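Local structure of putative beta-glucosidase (Bifidobacterium adolescentis, 5WAB) at residues C70-A74 and A75-S79; A141-S145 and K146-T150; W223-E226 and G227-S231; G267-Q270 and P271-D275. The protein probably hydrolyses terminal beta-glucosidic bonds as a family 3 glycoside hydrolase, and may also release alpha-L-arabinopyranosyl units from ginsenoside Rb2. All blocks are in the same frame, centred on the assembly; numbering follows the deposited sequence.

Contact 1: C70-A74 and A75-S79; sequences CFPPA and AGLSS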
# COMPACT_ATOMS: atom_id res chain seq x y z
N CYS A 70 -16.73 3.33 4.83
CA CYS A 70 -15.41 2.91 5.30
C CYS A 70 -14.95 1.77 4.40
O CYS A 70 -15.36 0.62 4.56
CB CYS A 70 -15.47 2.49 6.77
SG CYS A 70 -13.87 1.99 7.48
N PHE A 71 -14.09 2.09 3.45
CA PHE A 71 -13.55 1.07 2.57
C PHE A 71 -12.47 0.27 3.29
O PHE A 71 -11.93 0.72 4.31
CB PHE A 71 -12.98 1.72 1.31
CG PHE A 71 -14.02 2.40 0.47
CD1 PHE A 71 -14.77 1.69 -0.45
CD2 PHE A 71 -14.25 3.76 0.62
CE1 PHE A 71 -15.73 2.32 -1.21
CE2 PHE A 71 -15.21 4.39 -0.14
CZ PHE A 71 -15.95 3.67 -1.06
N PRO A 72 -12.13 -0.92 2.80
CA PRO A 72 -11.08 -1.69 3.45
C PRO A 72 -9.77 -0.93 3.42
O PRO A 72 -9.40 -0.34 2.39
CB PRO A 72 -11.00 -2.97 2.60
CG PRO A 72 -11.66 -2.63 1.31
CD PRO A 72 -12.74 -1.66 1.68
N PRO A 73 -9.06 -0.87 4.56
CA PRO A 73 -7.72 -0.28 4.57
C PRO A 73 -6.81 -0.97 3.57
O PRO A 73 -7.01 -2.12 3.19
CB PRO A 73 -7.25 -0.49 6.01
CG PRO A 73 -8.53 -0.49 6.80
CD PRO A 73 -9.55 -1.16 5.92
N ALA A 74 -5.77 -0.24 3.17
CA ALA A 74 -4.91 -0.70 2.08
C ALA A 74 -4.24 -2.04 2.38
O ALA A 74 -3.99 -2.82 1.46
CB ALA A 74 -3.87 0.37 1.76
N ALA A 75 -3.95 -2.33 3.66
CA ALA A 75 -3.35 -3.61 4.00
C ALA A 75 -4.22 -4.77 3.55
O ALA A 75 -3.72 -5.88 3.31
CB ALA A 75 -3.08 -3.71 5.50
N GLY A 76 -5.53 -4.55 3.46
CA GLY A 76 -6.44 -5.53 2.92
C GLY A 76 -6.60 -5.38 1.42
O GLY A 76 -6.46 -6.35 0.68
N LEU A 77 -6.89 -4.15 0.97
CA LEU A 77 -7.18 -3.93 -0.44
C LEU A 77 -5.99 -4.26 -1.33
O LEU A 77 -6.18 -4.61 -2.50
CB LEU A 77 -7.62 -2.48 -0.68
CG LEU A 77 -8.29 -2.19 -2.03
CD1 LEU A 77 -9.42 -3.18 -2.27
CD2 LEU A 77 -8.82 -0.78 -2.07
N SER A 78 -4.77 -4.21 -0.80
CA SER A 78 -3.59 -4.59 -1.56
C SER A 78 -3.58 -6.07 -1.92
O SER A 78 -2.78 -6.47 -2.77
CB SER A 78 -2.33 -4.24 -0.78
OG SER A 78 -2.31 -4.91 0.48
N SER A 79 -4.42 -6.88 -1.29
CA SER A 79 -4.52 -8.29 -1.66
C SER A 79 -5.23 -8.50 -2.99
O SER A 79 -5.15 -9.59 -3.54
CB SER A 79 -5.24 -9.06 -0.55
OG SER A 79 -4.65 -8.82 0.71
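Ser78 and Leu77 reach back to Ala74 and Pro73 at the start of the short helix 74-77, in the N-terminal, TIM-barrel-related domain of this family 3 enzyme. Pro73 is the N-cap, and its carbonyl O takes two backbone N-H groups. Leu77 N gives a nearly straight bond to Pro73 O at 3.0 Å. Gly76 N also binds Pro73 O, at 2.9 Å, but comes from above the carbonyl plane. Leu77 can be followed outward from the backbone. Its CB lies 3.9 Å from Pro73 O. CG stands anti to the backbone N (chi1 -165°), and from it CD1 goes to the Pro72 ring, 4.3 Å from Pro72 CG. This is a loose apolar touch. Pro72 and Leu77 also both meet Ala311 of helix 301-313, and Leu77 touches Ile86 of helix 83-99, so both helices pack on this buried turn. Ser78 turns its hydroxyl back toward Ala74 O, with chi1 at 59°. Ala74 O is therefore gripped twice by one residue. Ser78 N lies 2.8 Å from Ala74 O, tilted from the carbonyl plane, while Ser78 OG donates to Ala74 O in that plane at 2.9 Å.

Contact 2: A141-S145 and K146-T150; sequences AGVQS and KGVGT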
# COMPACT_ATOMS: atom_id res chain seq x y z
N ALA A 141 -6.02 8.24 -9.60
CA ALA A 141 -6.74 8.40 -10.86
C ALA A 141 -8.24 8.36 -10.64
O ALA A 141 -9.00 9.09 -11.30
CB ALA A 141 -6.31 7.33 -11.85
N GLY A 142 -8.70 7.50 -9.73
CA GLY A 142 -10.13 7.38 -9.50
C GLY A 142 -10.73 8.62 -8.88
O GLY A 142 -11.75 9.13 -9.35
N VAL A 143 -10.13 9.11 -7.79
CA VAL A 143 -10.68 10.28 -7.10
C VAL A 143 -10.66 11.50 -8.02
O VAL A 143 -11.67 12.19 -8.20
CB VAL A 143 -9.91 10.56 -5.80
CG1 VAL A 143 -10.35 11.88 -5.19
CG2 VAL A 143 -10.09 9.42 -4.81
N GLN A 144 -9.51 11.75 -8.65
CA GLN A 144 -9.36 12.96 -9.45
C GLN A 144 -10.15 12.88 -10.75
O GLN A 144 -10.42 13.93 -11.36
CB GLN A 144 -7.87 13.22 -9.71
CG GLN A 144 -7.07 13.44 -8.42
CD GLN A 144 -5.64 13.91 -8.65
OE1 GLN A 144 -4.93 14.28 -7.71
NE2 GLN A 144 -5.22 13.92 -9.91
N SER A 145 -10.57 11.69 -11.17
CA SER A 145 -11.45 11.59 -12.33
C SER A 145 -12.80 12.24 -12.07
O SER A 145 -13.55 12.50 -13.02
CB SER A 145 -11.66 10.13 -12.75
OG SER A 145 -12.46 9.43 -11.82
N LYS A 146 -13.14 12.49 -10.81
CA LYS A 146 -14.37 13.18 -10.44
C LYS A 146 -14.14 14.65 -10.12
O LYS A 146 -15.09 15.34 -9.74
CB LYS A 146 -15.00 12.49 -9.23
CG LYS A 146 -15.35 11.04 -9.46
CD LYS A 146 -16.49 10.90 -10.45
CE LYS A 146 -16.90 9.45 -10.59
NZ LYS A 146 -18.17 9.32 -11.37
N GLY A 147 -12.91 15.14 -10.28
CA GLY A 147 -12.59 16.52 -10.02
C GLY A 147 -12.14 16.83 -8.61
O GLY A 147 -12.06 18.02 -8.26
N VAL A 148 -11.84 15.82 -7.79
CA VAL A 148 -11.43 16.01 -6.40
C VAL A 148 -9.96 15.63 -6.26
O VAL A 148 -9.51 14.66 -6.87
CB VAL A 148 -12.30 15.17 -5.44
CG1 VAL A 148 -11.91 15.42 -4.00
CG2 VAL A 148 -13.77 15.46 -5.66
N GLY A 149 -9.22 16.40 -5.47
CA GLY A 149 -7.80 16.14 -5.31
C GLY A 149 -7.50 15.04 -4.30
O GLY A 149 -8.28 14.76 -3.40
N THR A 150 -6.34 14.43 -4.47
CA THR A 150 -5.78 13.46 -3.53
C THR A 150 -4.49 14.02 -2.95
O THR A 150 -4.04 15.11 -3.31
CB THR A 150 -5.51 12.10 -4.19
OG1 THR A 150 -4.47 12.24 -5.16
CG2 THR A 150 -6.75 11.57 -4.85
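Val143 and Gln144 meet Thr150 through their first torsions. Val143 sets CG1 anti to its backbone N (chi1 172°), which carries that methyl to the returning chain, 3.4 Å from Val148 O. Gln144 sends CG off beside its own N (chi1 -61°) and then runs extended, so its amide arrives at Thr150. The two segments form a helix C-cap. Lys146 N donates to Val143 O and Gly147 N to Gln144 O, each at 3.0 Å and from above the carbonyl plane. Gln144 to Gly147 is a type I turn, and Gly147, with positive phi, closes a Schellman motif. The backbone angles of Gly147 leave no room for a CB beside the carbonyl O of Lys146, which suits glycine. Beyond the turn, Val143 CB packs 3.5 Å from Thr150 CG2, the two side chains crossing obliquely. Gln144 CA makes a C-H...O contact with Val148 O at 3.1 Å. Thr150 OG1 gives Gln144 OE1 a weak bond of 3.3 Å, but the stronger partners of this amide are Trp194 N at OE1 and Gln192 O at NE2. With an alanine at Gln144 the amide is gone, which would probably leave Trp194 N and Gln192 O without their mates and Thr150 OG1 without its weak one. The cap turns helix 129-144 into strand 149-155, while helix 83-99 lies against Val143 and Val148, and its Glu95 forms a salt bridge with Lys146 NZ.

Contact 3: W223-E226 and G227-S231; sequences WGYE and GIVMS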
# COMPACT_ATOMS: atom_id res chain seq x y z
N TRP A 223 11.10 14.08 -12.22
CA TRP A 223 9.87 13.32 -12.47
C TRP A 223 8.77 14.12 -13.15
O TRP A 223 7.83 13.53 -13.69
CB TRP A 223 9.32 12.76 -11.15
CG TRP A 223 10.20 11.77 -10.45
CD1 TRP A 223 11.36 11.21 -10.93
CD2 TRP A 223 9.99 11.20 -9.15
NE1 TRP A 223 11.88 10.33 -10.00
CE2 TRP A 223 11.05 10.31 -8.90
CE3 TRP A 223 9.00 11.36 -8.17
CZ2 TRP A 223 11.16 9.59 -7.71
CZ3 TRP A 223 9.11 10.64 -6.99
CH2 TRP A 223 10.18 9.76 -6.77
N GLY A 224 8.85 15.46 -13.14
CA GLY A 224 7.79 16.25 -13.75
C GLY A 224 6.52 16.38 -12.93
O GLY A 224 5.44 16.48 -13.51
N TYR A 225 6.63 16.38 -11.61
CA TYR A 225 5.45 16.57 -10.77
C TYR A 225 4.90 17.98 -10.96
O TYR A 225 5.63 18.97 -10.83
CB TYR A 225 5.80 16.33 -9.30
CG TYR A 225 4.66 16.58 -8.34
CD1 TYR A 225 3.47 15.87 -8.44
CD2 TYR A 225 4.77 17.53 -7.33
CE1 TYR A 225 2.44 16.10 -7.57
CE2 TYR A 225 3.74 17.75 -6.45
CZ TYR A 225 2.58 17.04 -6.58
OH TYR A 225 1.54 17.27 -5.70
N GLU A 226 3.61 18.07 -11.26
CA GLU A 226 2.99 19.35 -11.57
C GLU A 226 2.18 19.92 -10.42
O GLU A 226 1.68 21.05 -10.52
CB GLU A 226 2.08 19.19 -12.79
CG GLU A 226 2.79 18.71 -14.04
CD GLU A 226 1.82 18.41 -15.18
OE1 GLU A 226 0.61 18.20 -14.90
OE2 GLU A 226 2.26 18.40 -16.35
N GLY A 227 2.06 19.19 -9.32
CA GLY A 227 1.15 19.54 -8.25
C GLY A 227 1.81 20.27 -7.10
O GLY A 227 2.89 20.86 -7.24
N ILE A 228 1.18 20.17 -5.94
CA ILE A 228 1.56 20.89 -4.73
C ILE A 228 2.13 19.91 -3.72
O ILE A 228 1.77 18.72 -3.70
CB ILE A 228 0.31 21.60 -4.18
CG1 ILE A 228 -0.07 22.77 -5.07
CG2 ILE A 228 0.46 22.00 -2.72
CD1 ILE A 228 1.13 23.47 -5.62
N VAL A 229 3.01 20.41 -2.85
CA VAL A 229 3.53 19.65 -1.72
C VAL A 229 3.07 20.35 -0.45
O VAL A 229 3.24 21.56 -0.30
CB VAL A 229 5.07 19.54 -1.75
CG1 VAL A 229 5.54 18.66 -0.60
CG2 VAL A 229 5.54 19.01 -3.08
N MET A 230 2.47 19.58 0.45
CA MET A 230 2.11 20.08 1.77
C MET A 230 2.84 19.27 2.82
O MET A 230 3.25 18.13 2.59
CB MET A 230 0.60 19.99 2.00
CG MET A 230 0.05 18.57 1.95
SD MET A 230 -1.73 18.57 2.13
CE MET A 230 -1.86 19.34 3.71
N SER A 231 2.97 19.86 4.00
CA SER A 231 3.62 19.18 5.10
C SER A 231 2.61 18.31 5.84
O SER A 231 1.40 18.55 5.81
CB SER A 231 4.22 20.19 6.07
OG SER A 231 3.17 20.84 6.78
O HOH W 1 4.89 21.09 -8.80
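Tyr225 folds back over Gly227 as the chain enters strand 228-230. Tyr225 is extended, Glu226 lies near the helical region, and Gly227 is extended again, a bend that brings its backbone under the ring. A water spans the bend, donating to Tyr225 O and Gly227 O. The ring swings anti to the backbone N (chi1 177°) and lies flat on the glycine. Gly227 N sits 3.4 Å from the ring plane, over its centre. Gly227 CA makes a CH-pi contact, 3.8 Å from the Tyr225 ring centroid. Tyr225 OH lies where a CB on residue 227 would stand, which fits glycine. The hydroxyl goes beyond the glycine, where Tyr225 OH is 2.5 Å from Ile228 O, a very short hydrogen bond near the ring plane. Tyr225 CE2 also touches Val229 CG2 at 4.0 Å. A leucine in place of Tyr225 would probably leave Ile228 O without this hydroxyl and strip the flat cover from Gly227. Strand 228-230 runs parallel to strand 195-198, and Ile228 bonds by its backbone to Trp194 and Ile196. Pro193 O is a second acceptor for the one proton of Tyr225 OH, whose ring packs against Leu219 of helix 212-222 and Val188 of helix 182-190.

Contact 4: G267-Q270 and P271-D275; sequences GRIQ and PEQLD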
# COMPACT_ATOMS: atom_id res chain seq x y z
N GLY A 267 15.37 39.29 0.67
CA GLY A 267 16.18 38.45 -0.20
C GLY A 267 16.43 37.03 0.25
O GLY A 267 17.24 36.35 -0.37
N ARG A 268 15.75 36.55 1.29
CA ARG A 268 15.88 35.14 1.66
C ARG A 268 14.99 34.24 0.81
O ARG A 268 15.27 33.04 0.71
CB ARG A 268 15.55 34.93 3.13
CG ARG A 268 16.67 35.35 4.06
CD ARG A 268 16.22 35.20 5.50
NE ARG A 268 15.22 36.20 5.84
CZ ARG A 268 14.34 36.05 6.82
NH1 ARG A 268 14.33 34.94 7.54
NH2 ARG A 268 13.45 37.01 7.08
N ILE A 269 13.94 34.78 0.21
CA ILE A 269 13.10 34.07 -0.74
C ILE A 269 13.08 34.87 -2.03
O ILE A 269 12.72 36.06 -2.01
CB ILE A 269 11.67 33.88 -0.20
CG1 ILE A 269 11.68 33.07 1.10
CG2 ILE A 269 10.80 33.19 -1.24
CD1 ILE A 269 10.33 32.95 1.74
N GLN A 270 13.48 34.25 -3.13
CA GLN A 270 13.38 34.91 -4.43
C GLN A 270 11.91 35.14 -4.77
O GLN A 270 11.07 34.27 -4.50
CB GLN A 270 14.06 34.09 -5.53
CG GLN A 270 15.52 33.79 -5.29
CD GLN A 270 16.39 35.04 -5.30
OE1 GLN A 270 16.38 35.80 -6.26
NE2 GLN A 270 17.13 35.25 -4.22
N PRO A 271 11.57 36.30 -5.33
CA PRO A 271 10.17 36.55 -5.73
C PRO A 271 9.62 35.50 -6.66
O PRO A 271 8.41 35.21 -6.62
CB PRO A 271 10.26 37.92 -6.42
CG PRO A 271 11.42 38.58 -5.77
CD PRO A 271 12.42 37.49 -5.51
N GLU A 272 10.46 34.91 -7.51
CA GLU A 272 10.00 33.83 -8.38
C GLU A 272 9.60 32.60 -7.58
O GLU A 272 8.64 31.91 -7.93
CB GLU A 272 11.09 33.48 -9.40
CG GLU A 272 11.43 34.59 -10.38
CD GLU A 272 12.33 35.66 -9.79
OE1 GLU A 272 12.79 35.50 -8.64
OE2 GLU A 272 12.57 36.68 -10.49
N GLN A 273 10.32 32.31 -6.49
CA GLN A 273 10.02 31.12 -5.71
C GLN A 273 8.69 31.24 -4.98
O GLN A 273 7.89 30.29 -4.97
CB GLN A 273 11.14 30.83 -4.71
CG GLN A 273 10.91 29.59 -3.86
CD GLN A 273 10.85 28.30 -4.68
OE1 GLN A 273 11.27 28.26 -5.84
NE2 GLN A 273 10.33 27.25 -4.08
N LEU A 274 8.42 32.40 -4.37
CA LEU A 274 7.13 32.59 -3.72
C LEU A 274 6.00 32.58 -4.74
O LEU A 274 4.93 32.02 -4.47
CB LEU A 274 7.12 33.91 -2.94
CG LEU A 274 5.81 34.24 -2.23
CD1 LEU A 274 5.36 33.10 -1.33
CD2 LEU A 274 5.94 35.53 -1.45
N ASP A 275 6.21 33.21 -5.90
CA ASP A 275 5.19 33.18 -6.94
C ASP A 275 4.90 31.75 -7.39
O ASP A 275 3.74 31.37 -7.54
CB ASP A 275 5.62 34.05 -8.12
CG ASP A 275 5.35 35.53 -7.87
OD1 ASP A 275 4.77 35.86 -6.81
OD2 ASP A 275 5.73 36.37 -8.72
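The N-terminal turn of helix 271-292 begins where Gln270, at the N-cap position, meets Gln273 and Leu274. Leu274 N donates to Gln270 O at 3.2 Å. The bond is straight, 163° at the hydrogen, and runs nearly along the C=O axis. Gln273 N also reaches Gln270 O, at 2.9 Å, but its angle is poor and the bond is weak. Pro271 is the first residue of the helix. Its N has no hydrogen to give, and a proline is well suited to a first turn, where that N needs no acceptor. The turn is followed by a regular helical bond from Asp275 N to Pro271 O. Among the side chains, Glu272 bends at its second torsion (chi2 78°), which curls the carboxylate back toward the cap. Its OE1 comes to 3.6 Å from Gln270 CB, a contact without a hydrogen bond. On the buried side Ile269 CG2 lies 4.1 Å from Leu274 CB, the two side chains crossing at a slant. Ile269 also packs on Val240 and Leu243 of helix 239-245, and Leu274 on Ile260 of helix 257-265. Gln273 turns its amide away from the cap, and its NE2 bonds to Leu243 O.

All four contacts lie in the N-terminal family 3 domain and follow one another along the chain without touching. Contacts 2 and 3 are the most closely related. Each leads into a strand of the same parallel sheet, 149-155 and 228-230, with strand 195-198 between them. Their centres are about 16 Å apart and their nearest atoms about 6 Å. Gln192 and Trp194, just before that middle strand, bond to residues of both. Contact 1 is about 19 Å from contact 2 between centres, and helix 83-99 packs against both. Contact 4 is the outlying one, about 18 Å from contact 3 and 42 Å from contact 1 between centres.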